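Local coordinates for protein DOA1 (Saccharomyces cerevisiae, PDB 3ODT) that probably binds ubiquitin through its WD40 beta-propeller domain and takes part in regulating the turnover of F-box proteins, at residues 113-126 and 137-150. Sequence-based numbering, arbitrary orientation.
Sequences QDGVVISGSWDKTA and NLQAHNASVWDAKV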
ATOM      1  N   GLN A 113      -6.555   4.333   9.128  1.00 10.20           N
ATOM      2  CA  GLN A 113      -6.417   3.786  10.462  1.00 12.55           C
ATOM      3  C   GLN A 113      -7.229   4.595  11.474  1.00 14.46           C
ATOM      4  O   GLN A 113      -7.075   5.802  11.560  1.00 15.22           O
ATOM      5  CB  GLN A 113      -4.942   3.807  10.840  1.00 19.72           C
ATOM      6  CG  GLN A 113      -4.564   2.829  11.934  1.00 34.16           C
ATOM      7  CD  GLN A 113      -3.092   2.615  11.968  1.00 38.23           C
ATOM      8  OE1 GLN A 113      -2.526   1.999  11.065  1.00 41.18           O
ATOM      9  NE2 GLN A 113      -2.443   3.160  12.983  1.00 34.50           N
ATOM     10  N   ASP A 114      -8.093   3.924  12.229  1.00 14.14           N
ATOM     11  CA  ASP A 114      -8.743   4.517  13.389  1.00 16.09           C
ATOM     12  C   ASP A 114      -9.438   5.832  13.023  1.00 17.26           C
ATOM     13  O   ASP A 114      -9.295   6.829  13.728  1.00 17.85           O
ATOM     14  CB  ASP A 114      -7.707   4.754  14.490  1.00 20.05           C
ATOM     15  CG  ASP A 114      -7.057   3.452  14.979  1.00 25.97           C
ATOM     16  OD1 ASP A 114      -7.801   2.492  15.270  1.00 31.98           O
ATOM     17  OD2 ASP A 114      -5.805   3.396  15.069  1.00 26.40           O
ATOM     18  N   GLY A 115     -10.157   5.837  11.900  1.00 15.41           N
ATOM     19  CA  GLY A 115     -10.927   7.003  11.484  1.00 17.57           C
ATOM     20  C   GLY A 115     -10.140   8.042  10.713  1.00 13.83           C
ATOM     21  O   GLY A 115     -10.708   9.048  10.271  1.00 18.61           O
ATOM     22  N   VAL A 116      -8.844   7.796  10.535  1.00 10.81           N
ATOM     23  CA  VAL A 116      -7.956   8.746   9.873  1.00 10.09           C
ATOM     24  C   VAL A 116      -7.574   8.242   8.496  1.00  7.59           C
ATOM     25  O   VAL A 116      -7.176   7.103   8.350  1.00 10.74           O
ATOM     26  CB  VAL A 116      -6.658   8.984  10.697  1.00 14.58           C
ATOM     27  CG1 VAL A 116      -5.766  10.009   9.989  1.00 15.74           C
ATOM     28  CG2 VAL A 116      -7.018   9.445  12.088  1.00 13.84           C
ATOM     29  N   VAL A 117      -7.715   9.095   7.489  1.00  8.12           N
ATOM     30  CA  VAL A 117      -7.185   8.793   6.170  1.00  8.01           C
ATOM     31  C   VAL A 117      -5.888   9.575   6.023  1.00  7.39           C
ATOM     32  O   VAL A 117      -5.816  10.765   6.351  1.00  8.06           O
ATOM     33  CB  VAL A 117      -8.147   9.230   5.050  1.00  8.04           C
ATOM     34  CG1 VAL A 117      -7.571   8.902   3.671  1.00 11.19           C
ATOM     35  CG2 VAL A 117      -9.480   8.548   5.241  1.00 10.57           C
ATOM     36  N   ILE A 118      -4.839   8.923   5.535  1.00  7.27           N
ATOM     37  CA  ILE A 118      -3.621   9.645   5.217  1.00  7.32           C
ATOM     38  C   ILE A 118      -3.190   9.314   3.801  1.00  6.67           C
ATOM     39  O   ILE A 118      -3.160   8.143   3.402  1.00  6.84           O
ATOM     40  CB  ILE A 118      -2.498   9.431   6.276  1.00  7.01           C
ATOM     41  CG1 ILE A 118      -1.320  10.375   6.015  1.00  7.16           C
ATOM     42  CG2 ILE A 118      -2.075   7.985   6.363  1.00  7.64           C
ATOM     43  CD1 ILE A 118      -0.265  10.360   7.111  1.00  9.27           C
ATOM     44  N   SER A 119      -2.881  10.366   3.039  1.00  6.35           N
ATOM     45  CA  SER A 119      -2.582  10.244   1.619  1.00  6.52           C
ATOM     46  C   SER A 119      -1.190  10.818   1.329  1.00  5.50           C
ATOM     47  O   SER A 119      -0.738  11.781   1.979  1.00  7.41           O
ATOM     48  CB  SER A 119      -3.635  10.983   0.784  1.00  7.36           C
ATOM     49  OG  SER A 119      -3.742  12.328   1.226  1.00  7.47           O
ATOM     50  N   GLY A 120      -0.499  10.182   0.378  1.00  5.77           N
ATOM     51  CA  GLY A 120       0.777  10.648  -0.126  1.00  6.55           C
ATOM     52  C   GLY A 120       0.620  11.106  -1.551  1.00  7.06           C
ATOM     53  O   GLY A 120      -0.136  10.514  -2.324  1.00  6.83           O
ATOM     54  N   SER A 121       1.372  12.135  -1.928  1.00  5.93           N
ATOM     55  CA  SER A 121       1.237  12.701  -3.267  1.00  7.51           C
ATOM     56  C   SER A 121       2.514  13.198  -3.906  1.00  6.92           C
ATOM     57  O   SER A 121       3.462  13.666  -3.240  1.00  6.54           O
ATOM     58  CB  SER A 121       0.188  13.833  -3.202  1.00  7.40           C
ATOM     59  OG  SER A 121       0.069  14.601  -4.403  1.00  6.86           O
ATOM     60  N   TRP A 122       2.513  13.170  -5.229  1.00  7.47           N
ATOM     61  CA  TRP A 122       3.589  13.772  -6.005  1.00  8.75           C
ATOM     62  C   TRP A 122       3.627  15.285  -5.886  1.00  8.50           C
ATOM     63  O   TRP A 122       4.572  15.928  -6.392  1.00  9.01           O
ATOM     64  CB  TRP A 122       3.454  13.393  -7.470  1.00  9.20           C
ATOM     65  CG  TRP A 122       3.746  11.973  -7.730  1.00  8.67           C
ATOM     66  CD1 TRP A 122       4.151  11.051  -6.817  1.00  9.07           C
ATOM     67  CD2 TRP A 122       3.677  11.301  -8.985  1.00  8.82           C
ATOM     68  NE1 TRP A 122       4.367   9.841  -7.440  1.00  9.44           N
ATOM     69  CE2 TRP A 122       4.078   9.969  -8.769  1.00  9.56           C
ATOM     70  CE3 TRP A 122       3.306  11.691 -10.272  1.00  9.51           C
ATOM     71  CZ2 TRP A 122       4.113   9.023  -9.783  1.00 10.99           C
ATOM     72  CZ3 TRP A 122       3.341  10.750 -11.284  1.00 10.93           C
ATOM     73  CH2 TRP A 122       3.728   9.428 -11.030  1.00 11.94           C
ATOM     74  N   ASP A 123       2.603  15.863  -5.240  1.00  6.87           N
ATOM     75  CA  ASP A 123       2.620  17.310  -4.938  1.00  9.62           C
ATOM     76  C   ASP A 123       3.575  17.642  -3.783  1.00  9.57           C
ATOM     77  O   ASP A 123       3.715  18.793  -3.387  1.00  9.84           O
ATOM     78  CB  ASP A 123       1.216  17.901  -4.708  1.00  9.18           C
ATOM     79  CG  ASP A 123       0.572  17.452  -3.426  1.00  9.91           C
ATOM     80  OD1 ASP A 123       1.237  16.825  -2.585  1.00  7.65           O
ATOM     81  OD2 ASP A 123      -0.634  17.771  -3.263  1.00 10.65           O
ATOM     82  N   LYS A 124       4.245  16.620  -3.276  1.00  7.75           N
ATOM     83  CA  LYS A 124       5.309  16.707  -2.244  1.00  8.07           C
ATOM     84  C   LYS A 124       4.784  16.848  -0.836  1.00  7.93           C
ATOM     85  O   LYS A 124       5.521  17.127   0.042  1.00  9.01           O
ATOM     86  CB  LYS A 124       6.336  17.811  -2.553  1.00 10.51           C
ATOM     87  CG  LYS A 124       6.836  17.764  -3.963  1.00 12.11           C
ATOM     88  CD  LYS A 124       7.905  18.866  -4.195  1.00 13.44           C
ATOM     89  CE  LYS A 124       8.297  18.867  -5.667  1.00 26.08           C
ATOM     90  NZ  LYS A 124       8.784  20.197  -6.097  1.00 35.70           N
ATOM     91  N   THR A 125       3.485  16.590  -0.698  1.00  6.78           N
ATOM     92  CA  THR A 125       2.856  16.573   0.609  1.00  8.70           C
ATOM     93  C   THR A 125       2.215  15.235   0.932  1.00  6.00           C
ATOM     94  O   THR A 125       1.990  14.401   0.050  1.00  7.20           O
ATOM     95  CB  THR A 125       1.727  17.649   0.721  1.00  8.95           C
ATOM     96  OG1 THR A 125       0.549  17.189   0.035  1.00  9.90           O
ATOM     97  CG2 THR A 125       2.176  18.989   0.153  1.00 10.27           C
ATOM     98  N   ALA A 126       1.945  15.027   2.216  1.00  6.67           N
ATOM     99  CA  ALA A 126       0.970  14.036   2.654  1.00  6.34           C
ATOM    100  C   ALA A 126      -0.127  14.848   3.303  1.00  8.47           C
ATOM    101  O   ALA A 126       0.121  15.974   3.790  1.00  7.68           O
ATOM    102  CB  ALA A 126       1.553  13.067   3.641  1.00  9.38           C
ATOM    103  N   ASN A 137      -2.019  19.345   6.709  1.00  8.52           N
ATOM    104  CA  ASN A 137      -1.215  19.329   5.502  1.00  7.57           C
ATOM    105  C   ASN A 137       0.258  19.149   5.910  1.00  7.57           C
ATOM    106  O   ASN A 137       0.836  20.019   6.575  1.00 10.87           O
ATOM    107  CB  ASN A 137      -1.387  20.644   4.750  1.00  9.46           C
ATOM    108  CG  ASN A 137      -0.616  20.668   3.465  1.00 13.79           C
ATOM    109  OD1 ASN A 137      -0.468  19.647   2.810  1.00 11.10           O
ATOM    110  ND2 ASN A 137      -0.086  21.828   3.116  1.00 21.50           N
ATOM    111  N   LEU A 138       0.848  18.029   5.536  1.00  7.52           N
ATOM    112  CA  LEU A 138       2.224  17.709   5.892  1.00  8.49           C
ATOM    113  C   LEU A 138       3.136  18.121   4.743  1.00  8.40           C
ATOM    114  O   LEU A 138       3.379  17.361   3.811  1.00  8.59           O
ATOM    115  CB  LEU A 138       2.363  16.213   6.164  1.00  7.98           C
ATOM    116  CG  LEU A 138       1.349  15.572   7.131  1.00  8.58           C
ATOM    117  CD1 LEU A 138       1.734  14.149   7.500  1.00  9.35           C
ATOM    118  CD2 LEU A 138       1.166  16.382   8.400  1.00 10.80           C
ATOM    119  N   GLN A 139       3.612  19.350   4.846  1.00  7.74           N
ATOM    120  CA  GLN A 139       4.379  20.031   3.825  1.00 10.29           C
ATOM    121  C   GLN A 139       5.794  20.293   4.371  1.00 11.63           C
ATOM    122  O   GLN A 139       5.972  21.063   5.321  1.00 17.32           O
ATOM    123  CB  GLN A 139       3.659  21.348   3.454  1.00 13.79           C
ATOM    124  CG  GLN A 139       4.163  22.037   2.168  1.00 20.44           C
ATOM    125  CD  GLN A 139       3.176  23.095   1.631  1.00 48.63           C
ATOM    126  OE1 GLN A 139       2.050  22.769   1.230  1.00 45.77           O
ATOM    127  NE2 GLN A 139       3.602  24.359   1.611  1.00 59.45           N
ATOM    128  N   ALA A 140       6.774  19.627   3.767  1.00  9.05           N
ATOM    129  CA  ALA A 140       8.165  19.733   4.187  1.00  8.87           C
ATOM    130  C   ALA A 140       9.110  19.047   3.198  1.00  9.64           C
ATOM    131  O   ALA A 140      10.188  19.564   2.905  1.00 12.29           O
ATOM    132  CB  ALA A 140       8.344  19.152   5.581  1.00 12.92           C
ATOM    133  N   HIS A 141       8.705  17.887   2.685  1.00  8.27           N
ATOM    134  CA  HIS A 141       9.542  17.146   1.749  1.00  9.82           C
ATOM    135  C   HIS A 141       9.817  17.958   0.486  1.00 11.41           C
ATOM    136  O   HIS A 141       8.983  18.762   0.059  1.00 10.46           O
ATOM    137  CB  HIS A 141       8.895  15.824   1.331  1.00  8.43           C
ATOM    138  CG  HIS A 141       8.986  14.754   2.366  1.00  8.86           C
ATOM    139  ND1 HIS A 141      10.178  14.140   2.694  1.00  9.67           N
ATOM    140  CD2 HIS A 141       8.030  14.154   3.116  1.00  7.47           C
ATOM    141  CE1 HIS A 141       9.950  13.230   3.626  1.00  9.19           C
ATOM    142  NE2 HIS A 141       8.658  13.218   3.891  1.00  8.68           N
ATOM    143  N   ASN A 142      10.969  17.693  -0.131  1.00 11.53           N
ATOM    144  CA  ASN A 142      11.422  18.427  -1.305  1.00 13.69           C
ATOM    145  C   ASN A 142      11.134  17.736  -2.636  1.00 12.39           C
ATOM    146  O   ASN A 142      11.550  18.208  -3.684  1.00 12.48           O
ATOM    147  CB  ASN A 142      12.939  18.671  -1.205  1.00 21.25           C
ATOM    148  CG  ASN A 142      13.360  19.943  -1.872  1.00 38.90           C
ATOM    149  OD1 ASN A 142      12.531  20.812  -2.149  1.00 47.10           O
ATOM    150  ND2 ASN A 142      14.659  20.077  -2.126  1.00 49.60           N
ATOM    151  N   ALA A 143      10.447  16.609  -2.574  1.00 10.11           N
ATOM    152  CA  ALA A 143      10.101  15.816  -3.727  1.00  9.54           C
ATOM    153  C   ALA A 143       8.916  14.932  -3.363  1.00  9.48           C
ATOM    154  O   ALA A 143       8.444  14.952  -2.215  1.00  9.09           O
ATOM    155  CB  ALA A 143      11.288  14.972  -4.195  1.00 11.14           C
ATOM    156  N   SER A 144       8.434  14.194  -4.349  1.00  9.14           N
ATOM    157  CA  SER A 144       7.220  13.401  -4.200  1.00  8.86           C
ATOM    158  C   SER A 144       7.226  12.584  -2.926  1.00  8.73           C
ATOM    159  O   SER A 144       8.251  12.027  -2.543  1.00  8.85           O
ATOM    160  CB  SER A 144       7.072  12.470  -5.392  1.00 11.50           C
ATOM    161  OG  SER A 144       6.888  13.229  -6.559  1.00 12.23           O
ATOM    162  N   VAL A 145       6.063  12.490  -2.314  1.00  7.42           N
ATOM    163  CA  VAL A 145       5.827  11.677  -1.139  1.00  5.98           C
ATOM    164  C   VAL A 145       5.167  10.380  -1.606  1.00  7.56           C
ATOM    165  O   VAL A 145       3.999  10.344  -2.007  1.00 10.98           O
ATOM    166  CB  VAL A 145       4.958  12.430  -0.129  1.00  8.04           C
ATOM    167  CG1 VAL A 145       4.560  11.502   1.022  1.00  8.67           C
ATOM    168  CG2 VAL A 145       5.691  13.664   0.393  1.00 10.63           C
ATOM    169  N   TRP A 146       5.967   9.321  -1.611  1.00  6.79           N
ATOM    170  CA  TRP A 146       5.525   8.036  -2.128  1.00  5.57           C
ATOM    171  C   TRP A 146       4.651   7.277  -1.151  1.00  5.52           C
ATOM    172  O   TRP A 146       3.829   6.439  -1.578  1.00  7.16           O
ATOM    173  CB  TRP A 146       6.733   7.183  -2.480  1.00  7.09           C
ATOM    174  CG  TRP A 146       7.240   7.509  -3.858  1.00  7.65           C
ATOM    175  CD1 TRP A 146       8.395   8.164  -4.181  1.00  9.92           C
ATOM    176  CD2 TRP A 146       6.603   7.179  -5.089  1.00  7.24           C
ATOM    177  NE1 TRP A 146       8.516   8.250  -5.548  1.00 10.39           N
ATOM    178  CE2 TRP A 146       7.436   7.641  -6.126  1.00  7.97           C
ATOM    179  CE3 TRP A 146       5.427   6.484  -5.414  1.00  9.17           C
ATOM    180  CZ2 TRP A 146       7.119   7.469  -7.465  1.00  9.87           C
ATOM    181  CZ3 TRP A 146       5.110   6.318  -6.756  1.00  9.57           C
ATOM    182  CH2 TRP A 146       5.973   6.794  -7.763  1.00 10.57           C
ATOM    183  N   ASP A 147       4.809   7.525   0.153  1.00  6.25           N
ATOM    184  CA  ASP A 147       3.970   6.861   1.138  1.00  5.02           C
ATOM    185  C   ASP A 147       3.806   7.700   2.387  1.00  6.16           C
ATOM    186  O   ASP A 147       4.626   8.544   2.693  1.00  6.48           O
ATOM    187  CB  ASP A 147       4.523   5.478   1.486  1.00  6.50           C
ATOM    188  CG  ASP A 147       3.467   4.588   2.149  1.00  7.46           C
ATOM    189  OD1 ASP A 147       2.264   4.808   1.925  1.00  7.98           O
ATOM    190  OD2 ASP A 147       3.842   3.686   2.936  1.00  6.23           O
ATOM    191  N   ALA A 148       2.731   7.420   3.110  1.00  7.17           N
ATOM    192  CA  ALA A 148       2.381   8.099   4.345  1.00  6.51           C
ATOM    193  C   ALA A 148       1.557   7.126   5.181  1.00  4.88           C
ATOM    194  O   ALA A 148       0.650   6.423   4.671  1.00  6.12           O
ATOM    195  CB  ALA A 148       1.577   9.404   4.075  1.00  7.60           C
ATOM    196  N   LYS A 149       1.882   7.074   6.460  1.00  6.05           N
ATOM    197  CA  LYS A 149       1.246   6.155   7.402  1.00  5.81           C
ATOM    198  C   LYS A 149       0.980   6.836   8.727  1.00  7.86           C
ATOM    199  O   LYS A 149       1.731   7.731   9.152  1.00  8.68           O
ATOM    200  CB  LYS A 149       2.139   4.950   7.646  1.00  8.45           C
ATOM    201  CG  LYS A 149       2.336   4.041   6.454  1.00  5.72           C
ATOM    202  CD  LYS A 149       1.053   3.357   6.024  1.00  7.37           C
ATOM    203  CE  LYS A 149       1.321   2.041   5.288  1.00  8.81           C
ATOM    204  NZ  LYS A 149       1.698   2.210   3.873  1.00  8.61           N
ATOM    205  N   VAL A 150      -0.076   6.396   9.379  1.00  7.36           N
ATOM    206  CA  VAL A 150      -0.360   6.826  10.721  1.00  8.18           C
ATOM    207  C   VAL A 150       0.524   6.018  11.692  1.00  8.63           C
ATOM    208  O   VAL A 150       0.542   4.787  11.662  1.00  9.63           O
ATOM    209  CB  VAL A 150      -1.846   6.583  11.065  1.00 10.00           C
ATOM    210  CG1 VAL A 150      -2.100   6.889  12.551  1.00 11.80           C
ATOM    211  CG2 VAL A 150      -2.742   7.436  10.177  1.00 11.38           C
TER
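Ser121 O and Val145 N are joined by a backbone hydrogen bond of 3.0 Å where two neighbouring blades of the WD40 beta propeller meet. Residues 113-126 belong to one blade, whose outermost strand 133-139 leads through residues 140-144 into strand 145-150, the innermost of the next. Ser121 O has a second donor, Lys124 N of its own type I turn, and the two amides reach it from opposite faces of the carbonyl plane. The turn is secured further by Ser121 OG, which accepts from Asp123 N in an ST turn and is also hydrogen-bonded to Asn106 O, and by Asp123 OD1, which takes both Thr125 N and Thr125 OG1, the latter at 2.7 Å; Asp123 OD2 is hydrogen-bonded to His103 ND1 and Gln104 N. Beyond the turn, Ala126 and Leu138 form an antiparallel hydrogen-bonded pair: Leu138 N donates to Ala126 O at 2.8 Å, and Ala126 N donates back to Leu138 O at 3.2 Å. Asn137 ND2 donates to Gln139 OE1 while Asn137 OD1 accepts from Lys127.

Between the blades the packing is apolar: Ala148 CB sits 3.7 Å from Ala126 CB and also meets Ile118, whose CG1, anti to the backbone N (chi1 -171°), is brought against it. Ile118 CG2 lies 3.6 Å from Ala148 O, a buried carbonyl with no polar partner in the model. Beside the turn, Trp122 directs its indole edge to one face of the Trp146 ring in a T-shaped stack, planes at 75°. A serine in place of Trp146 would probably leave that edge without a ring to rest on and the Trp122 indole freer to turn. In the stack, Trp122 NE1 stands over the six-membered ring, displaced toward its rim, 3.5 Å from Trp146 CH2.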